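Local coordinates for Spermidine/putrescine ABC transporter, periplasmic binding protein (Treponema pallidum, PDB 2V84), which probably binds polyamines such as spermidine and putrescine in the periplasm as the receptor of an ABC transporter, at residues Ala116-Pro119 with Tyr123-Pro126; Thr33-Thr38 with Pro126-Ala131. One frame throughout, in Å; residues are numbered along the deposited sequence.

Interaction 1 (Ala116-Pro119 with Tyr123-Pro126)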
ATOM      1  N   ALA A 116       6.161   8.617 -11.551  1.00 34.58           N
ATOM      2  CA  ALA A 116       6.910   9.856 -11.806  1.00 34.96           C
ATOM      3  C   ALA A 116       7.972  10.212 -10.748  1.00 34.79           C
ATOM      4  O   ALA A 116       8.817  11.064 -11.004  1.00 35.31           O
ATOM      5  CB  ALA A 116       5.949  11.031 -12.029  1.00 34.82           C
ATOM      6  N   TYR A 117       7.938   9.574  -9.578  1.00 34.74           N
ATOM      7  CA  TYR A 117       8.990   9.782  -8.567  1.00 34.61           C
ATOM      8  C   TYR A 117      10.342   9.199  -9.033  1.00 34.39           C
ATOM      9  O   TYR A 117      11.405   9.655  -8.591  1.00 34.72           O
ATOM     10  CB  TYR A 117       8.577   9.177  -7.210  1.00 34.34           C
ATOM     11  CG  TYR A 117       8.181   7.734  -7.325  1.00 35.01           C
ATOM     12  CD1 TYR A 117       9.148   6.714  -7.317  1.00 34.61           C
ATOM     13  CD2 TYR A 117       6.846   7.380  -7.498  1.00 32.35           C
ATOM     14  CE1 TYR A 117       8.789   5.394  -7.477  1.00 32.87           C
ATOM     15  CE2 TYR A 117       6.482   6.059  -7.653  1.00 33.83           C
ATOM     16  CZ  TYR A 117       7.451   5.080  -7.629  1.00 34.41           C
ATOM     17  OH  TYR A 117       7.091   3.775  -7.807  1.00 34.87           O
ATOM     18  N   ASP A 118      10.292   8.205  -9.931  1.00 34.26           N
ATOM     19  CA  ASP A 118      11.498   7.501 -10.416  1.00 33.93           C
ATOM     20  C   ASP A 118      11.187   6.737 -11.714  1.00 33.65           C
ATOM     21  O   ASP A 118      11.230   5.494 -11.750  1.00 33.26           O
ATOM     22  CB  ASP A 118      11.995   6.545  -9.330  1.00 34.18           C
ATOM     23  CG  ASP A 118      13.414   6.070  -9.559  1.00 34.64           C
ATOM     24  OD1 ASP A 118      14.277   6.877  -9.963  1.00 37.35           O
ATOM     25  OD2 ASP A 118      13.655   4.874  -9.329  1.00 35.15           O
ATOM     26  N   PRO A 119      10.862   7.474 -12.789  1.00 33.00           N
ATOM     27  CA  PRO A 119      10.275   6.927 -14.013  1.00 32.88           C
ATOM     28  C   PRO A 119      11.148   5.925 -14.770  1.00 32.72           C
ATOM     29  O   PRO A 119      10.621   5.070 -15.505  1.00 33.44           O
ATOM     30  CB  PRO A 119      10.048   8.186 -14.868  1.00 32.71           C
ATOM     31  CG  PRO A 119      11.034   9.145 -14.349  1.00 32.63           C
ATOM     32  CD  PRO A 119      11.062   8.934 -12.901  1.00 33.37           C
ATOM     33  N   TYR A 123      16.420   4.262  -9.039  1.00 25.66           N
ATOM     34  CA  TYR A 123      16.644   4.124  -7.611  1.00 25.21           C
ATOM     35  C   TYR A 123      15.611   3.184  -7.032  1.00 24.90           C
ATOM     36  O   TYR A 123      15.606   2.930  -5.832  1.00 25.34           O
ATOM     37  CB  TYR A 123      16.540   5.471  -6.907  1.00 24.44           C
ATOM     38  CG  TYR A 123      17.726   6.395  -7.154  1.00 24.50           C
ATOM     39  CD1 TYR A 123      18.843   6.335  -6.345  1.00 24.47           C
ATOM     40  CD2 TYR A 123      17.705   7.328  -8.193  1.00 25.67           C
ATOM     41  CE1 TYR A 123      19.929   7.190  -6.563  1.00 26.23           C
ATOM     42  CE2 TYR A 123      18.793   8.182  -8.433  1.00 27.03           C
ATOM     43  CZ  TYR A 123      19.895   8.110  -7.610  1.00 24.68           C
ATOM     44  OH  TYR A 123      20.974   8.953  -7.802  1.00 25.84           O
ATOM     45  N   SER A 124      14.707   2.686  -7.872  1.00 25.17           N
ATOM     46  CA  SER A 124      13.574   1.881  -7.353  1.00 25.16           C
ATOM     47  C   SER A 124      13.044   0.944  -8.412  1.00 25.38           C
ATOM     48  O   SER A 124      13.099   1.264  -9.585  1.00 25.73           O
ATOM     49  CB  SER A 124      12.435   2.798  -6.873  1.00 25.24           C
ATOM     50  OG  SER A 124      11.820   3.509  -7.955  1.00 27.52           O
ATOM     51  N   VAL A 125      12.497  -0.198  -8.004  1.00 25.12           N
ATOM     52  CA  VAL A 125      11.812  -1.070  -8.961  1.00 23.89           C
ATOM     53  C   VAL A 125      10.472  -1.427  -8.368  1.00 23.63           C
ATOM     54  O   VAL A 125      10.437  -1.840  -7.242  1.00 22.76           O
ATOM     55  CB  VAL A 125      12.590  -2.392  -9.206  1.00 23.25           C
ATOM     56  CG1 VAL A 125      11.770  -3.349 -10.123  1.00 23.50           C
ATOM     57  CG2 VAL A 125      13.980  -2.106  -9.845  1.00 24.50           C
ATOM     58  N   PRO A 126       9.357  -1.238  -9.099  1.00 23.77           N
ATOM     59  CA  PRO A 126       8.057  -1.547  -8.484  1.00 23.52           C
ATOM     60  C   PRO A 126       7.915  -2.951  -7.907  1.00 23.65           C
ATOM     61  O   PRO A 126       8.338  -3.928  -8.528  1.00 24.09           O
ATOM     62  CB  PRO A 126       7.068  -1.381  -9.650  1.00 23.65           C
ATOM     63  CG  PRO A 126       7.720  -0.373 -10.509  1.00 23.28           C
ATOM     64  CD  PRO A 126       9.197  -0.648 -10.438  1.00 23.17           C
TER
HETATM   65  O   HOH W   1       9.084   2.275  -8.477  1.00 35.93           O

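Interaction 2 (Thr33-Thr38 with Pro126-Ala131)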
ATOM      1  N   THR A  33       5.915  -6.692   7.523  1.00 37.88           N
ATOM      2  CA  THR A  33       5.671  -8.035   8.017  1.00 37.76           C
ATOM      3  C   THR A  33       4.810  -8.774   7.022  1.00 38.07           C
ATOM      4  O   THR A  33       3.802  -8.245   6.548  1.00 38.96           O
ATOM      5  CB  THR A  33       4.988  -8.015   9.430  1.00 38.22           C
ATOM      6  OG1 THR A  33       5.490  -6.912  10.205  1.00 38.10           O
ATOM      7  CG2 THR A  33       5.261  -9.320  10.176  1.00 38.14           C
ATOM      8  N   TYR A  34       5.239  -9.984   6.680  1.00 37.83           N
ATOM      9  CA  TYR A  34       4.517 -10.898   5.783  1.00 38.32           C
ATOM     10  C   TYR A  34       4.511 -10.516   4.299  1.00 36.36           C
ATOM     11  O   TYR A  34       4.106 -11.319   3.476  1.00 37.14           O
ATOM     12  CB  TYR A  34       3.070 -11.183   6.270  1.00 39.46           C
ATOM     13  CG  TYR A  34       2.930 -11.424   7.772  1.00 42.34           C
ATOM     14  CD1 TYR A  34       3.682 -12.411   8.418  1.00 44.02           C
ATOM     15  CD2 TYR A  34       2.032 -10.671   8.540  1.00 44.38           C
ATOM     16  CE1 TYR A  34       3.562 -12.633   9.800  1.00 44.56           C
ATOM     17  CE2 TYR A  34       1.904 -10.889   9.927  1.00 45.44           C
ATOM     18  CZ  TYR A  34       2.676 -11.875  10.543  1.00 43.84           C
ATOM     19  OH  TYR A  34       2.561 -12.108  11.901  0.50 42.70           O
ATOM     20  N   TYR A  35       4.963  -9.304   3.968  1.00 35.54           N
ATOM     21  CA  TYR A  35       4.843  -8.748   2.591  1.00 33.27           C
ATOM     22  C   TYR A  35       5.637  -9.509   1.516  1.00 33.98           C
ATOM     23  O   TYR A  35       5.153  -9.715   0.392  1.00 33.40           O
ATOM     24  CB  TYR A  35       5.216  -7.267   2.593  1.00 32.14           C
ATOM     25  CG  TYR A  35       4.615  -6.453   1.474  1.00 28.30           C
ATOM     26  CD1 TYR A  35       3.484  -6.891   0.784  1.00 27.65           C
ATOM     27  CD2 TYR A  35       5.180  -5.236   1.120  1.00 26.72           C
ATOM     28  CE1 TYR A  35       2.928  -6.120  -0.251  1.00 24.32           C
ATOM     29  CE2 TYR A  35       4.655  -4.466   0.103  1.00 24.65           C
ATOM     30  CZ  TYR A  35       3.537  -4.900  -0.582  1.00 26.73           C
ATOM     31  OH  TYR A  35       3.009  -4.100  -1.558  1.00 24.07           O
ATOM     32  N   THR A  36       6.837  -9.958   1.875  1.00 34.46           N
ATOM     33  CA  THR A  36       7.527 -10.989   1.109  1.00 34.82           C
ATOM     34  C   THR A  36       7.166 -12.394   1.655  1.00 35.16           C
ATOM     35  O   THR A  36       7.588 -12.757   2.759  1.00 36.28           O
ATOM     36  CB  THR A  36       9.058 -10.780   1.107  1.00 34.52           C
ATOM     37  OG1 THR A  36       9.366  -9.407   0.840  1.00 34.26           O
ATOM     38  CG2 THR A  36       9.688 -11.638   0.049  1.00 34.82           C
ATOM     39  N   PRO A  37       6.368 -13.174   0.894  1.00 35.51           N
ATOM     40  CA  PRO A  37       5.923 -14.499   1.335  1.00 35.07           C
ATOM     41  C   PRO A  37       7.106 -15.423   1.630  1.00 35.78           C
ATOM     42  O   PRO A  37       7.926 -15.685   0.731  1.00 36.20           O
ATOM     43  CB  PRO A  37       5.153 -15.027   0.123  1.00 35.36           C
ATOM     44  CG  PRO A  37       4.719 -13.810  -0.611  1.00 34.84           C
ATOM     45  CD  PRO A  37       5.847 -12.850  -0.446  1.00 35.18           C
ATOM     46  N   THR A  38       7.185 -15.918   2.869  1.00 34.91           N
ATOM     47  CA  THR A  38       8.302 -16.768   3.301  1.00 33.92           C
ATOM     48  C   THR A  38       8.567 -17.898   2.316  1.00 33.12           C
ATOM     49  O   THR A  38       9.711 -18.326   2.164  1.00 33.11           O
ATOM     50  CB  THR A  38       8.080 -17.380   4.703  1.00 34.51           C
ATOM     51  OG1 THR A  38       6.776 -17.959   4.758  1.00 35.17           O
ATOM     52  CG2 THR A  38       8.216 -16.329   5.797  1.00 34.73           C
ATOM     53  N   PRO A 126       9.357  -1.238  -9.099  1.00 23.77           N
ATOM     54  CA  PRO A 126       8.057  -1.547  -8.484  1.00 23.52           C
ATOM     55  C   PRO A 126       7.915  -2.951  -7.907  1.00 23.65           C
ATOM     56  O   PRO A 126       8.338  -3.928  -8.528  1.00 24.09           O
ATOM     57  CB  PRO A 126       7.068  -1.381  -9.650  1.00 23.65           C
ATOM     58  CG  PRO A 126       7.720  -0.373 -10.509  1.00 23.28           C
ATOM     59  CD  PRO A 126       9.197  -0.648 -10.438  1.00 23.17           C
ATOM     60  N   TYR A 127       7.277  -3.030  -6.738  1.00 23.57           N
ATOM     61  CA  TYR A 127       7.049  -4.268  -6.011  1.00 22.92           C
ATOM     62  C   TYR A 127       5.561  -4.640  -6.120  1.00 23.76           C
ATOM     63  O   TYR A 127       5.212  -5.786  -6.423  1.00 23.21           O
ATOM     64  CB  TYR A 127       7.447  -4.005  -4.552  1.00 23.99           C
ATOM     65  CG  TYR A 127       7.431  -5.180  -3.635  1.00 24.74           C
ATOM     66  CD1 TYR A 127       6.234  -5.686  -3.135  1.00 24.40           C
ATOM     67  CD2 TYR A 127       8.626  -5.756  -3.213  1.00 24.95           C
ATOM     68  CE1 TYR A 127       6.227  -6.745  -2.280  1.00 24.86           C
ATOM     69  CE2 TYR A 127       8.625  -6.842  -2.349  1.00 25.51           C
ATOM     70  CZ  TYR A 127       7.433  -7.329  -1.891  1.00 23.50           C
ATOM     71  OH  TYR A 127       7.418  -8.399  -1.010  1.00 26.38           O
ATOM     72  N   TYR A 128       4.683  -3.668  -5.885  1.00 23.29           N
ATOM     73  CA  TYR A 128       3.250  -3.912  -5.985  1.00 24.19           C
ATOM     74  C   TYR A 128       2.529  -2.580  -6.021  1.00 24.53           C
ATOM     75  O   TYR A 128       3.012  -1.620  -5.467  1.00 26.01           O
ATOM     76  CB  TYR A 128       2.723  -4.854  -4.837  1.00 23.72           C
ATOM     77  CG  TYR A 128       1.243  -5.101  -4.995  1.00 24.79           C
ATOM     78  CD1 TYR A 128       0.761  -5.812  -6.092  1.00 23.09           C
ATOM     79  CD2 TYR A 128       0.323  -4.568  -4.088  1.00 24.22           C
ATOM     80  CE1 TYR A 128      -0.600  -5.993  -6.289  1.00 25.57           C
ATOM     81  CE2 TYR A 128      -1.042  -4.741  -4.291  1.00 23.28           C
ATOM     82  CZ  TYR A 128      -1.486  -5.443  -5.387  1.00 24.99           C
ATOM     83  OH  TYR A 128      -2.834  -5.620  -5.560  1.00 25.35           O
ATOM     84  N   LEU A 129       1.401  -2.524  -6.718  1.00 24.16           N
ATOM     85  CA  LEU A 129       0.555  -1.332  -6.776  1.00 23.94           C
ATOM     86  C   LEU A 129      -0.841  -1.783  -6.395  1.00 24.54           C
ATOM     87  O   LEU A 129      -1.374  -2.710  -7.012  1.00 25.71           O
ATOM     88  CB  LEU A 129       0.546  -0.765  -8.206  1.00 24.62           C
ATOM     89  CG  LEU A 129      -0.137   0.585  -8.488  1.00 25.64           C
ATOM     90  CD1 LEU A 129       0.475   1.188  -9.707  1.00 29.39           C
ATOM     91  CD2 LEU A 129      -1.664   0.427  -8.665  1.00 26.58           C
ATOM     92  N   GLY A 130      -1.439  -1.147  -5.390  1.00 25.22           N
ATOM     93  CA  GLY A 130      -2.831  -1.503  -5.032  1.00 25.09           C
ATOM     94  C   GLY A 130      -3.489  -0.295  -4.417  1.00 26.49           C
ATOM     95  O   GLY A 130      -3.021   0.832  -4.593  1.00 26.79           O
ATOM     96  N   ALA A 131      -4.581  -0.520  -3.695  1.00 26.80           N
ATOM     97  CA  ALA A 131      -5.247   0.588  -3.016  1.00 27.30           C
ATOM     98  C   ALA A 131      -6.046   0.028  -1.879  1.00 27.25           C
ATOM     99  O   ALA A 131      -6.585  -1.093  -1.958  1.00 27.89           O
ATOM    100  CB  ALA A 131      -6.159   1.364  -3.974  1.00 27.58           C
TER

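Interaction 1 (Ala116-Pro119 with Tyr123-Pro126)
Asp-118 meets Tyr-123 and Ser-124 so that both hydrogen bonds across the contact fall on one carboxylate oxygen, OD2. Having CG turned anti to the backbone N (chi1 -164°) carries the carboxylate to Tyr-123 and Ser-124, where OD2 is approached from different sides. The hydroxyl OG of Ser-124 donates to the anti lone pair of Asp-118 OD2 at 2.7 Å, while the backbone N of Tyr-123 reaches the same OD2 on its syn side at 2.8 Å, slightly out of the carboxylate plane. The other oxygen, OD1, forms a salt bridge with Lys-88 and lies at the edge of the Tyr-123 ring.

Ser-124 OG also borders the edge of the Tyr-117 ring, 3.6 Å from CE1 of Tyr-117. One water bridges the pair: it donates to Ser-124 OG at 3.0 Å and is hydrogen-bonded to Tyr-117 OH at 2.6 Å. A small serine suits this spot, since OG stands between its own N and carbonyl carbon (chi1 67°), where the short hydroxyl meets both carboxylate and water.

A short acidic side chain thus ties the loop after helix 109-114 to the residues leading into strand 125-137. Two hydrogen bonds and the lysine would stabilise Asp-118 as the anion, and they fix the rotation of its carboxylate.

Interaction 2 (Thr33-Thr38 with Pro126-Ala131)
Tyr-35 and Thr-36, in the loop between strand 26-32 and helix 38-48, meet Tyr-127 and Tyr-128 through side chains, for the backbones stay well apart, the nearest CA atoms being those of Thr-36 and Tyr-127 at 9.8 Å. Tyr-127 and Tyr-128 form a classic beta bulge opposite Asp-258 in a strand of the type II periplasmic binding protein fold, and the bulge starts both side chains on the side facing the loop.

The side chains of Tyr-35 and Tyr-127 run past each other in opposite directions; their rings meet obliquely, planes 39° apart and centroids separated by 4.7 Å. CE1 of Tyr-127 lies over the centre of one face of the Tyr-35 ring, 3.6 Å above its plane. Flat, broad tyrosines suit this buried place because each adds a polar end to its apolar surface. Tyr-127, with CG anti to the backbone N (chi1 -174°), extends its hydroxyl to the loop, where it and Thr-36 OG1 share a hydrogen bond of 2.9 Å, either being able to donate. A weak bond from Tyr-127 OH to O of Tyr-35 at 3.0 Å is possible, though another acceptor is within reach of that proton. Thr-36 OG1 has its main partner in Asn-31 ND2, while Phe-279 stacks on the Tyr-127 ring.

Tyr-128 meets Tyr-35 differently: the two side chains cross at about a right angle, and the hydroxyl of Tyr-35 comes in at the edge of the Tyr-128 ring. That hydroxyl is hydrogen-bonded to Asp-258, the residue facing the bulge, and its oxygen OH lies 3.4 Å from CB of Tyr-128.

Overall arrangement
Both interactions draw on strand 125-137, their segments overlapping at Pro-126 and their centres lying about 16 Å apart. Interaction 1 joins the loop after helix 109-114 to the entry of the strand with charge and water, in a partly buried place about 15 Å from the centre of the chain; interaction 2, about 8 Å from it, joins the strand to a distant loop through buried aromatic rings. Neither touches the predicted spermidine residues named here: the Tyr-117 and Arg-167 side chains are about 11 Å apart, as are those of Tyr-128 and Glu-168. A bound MES molecule, probably from the crystallisation liquor, approaches the Tyr-35 side chain to about 4 Å, consistent with a pocket beside interaction 2.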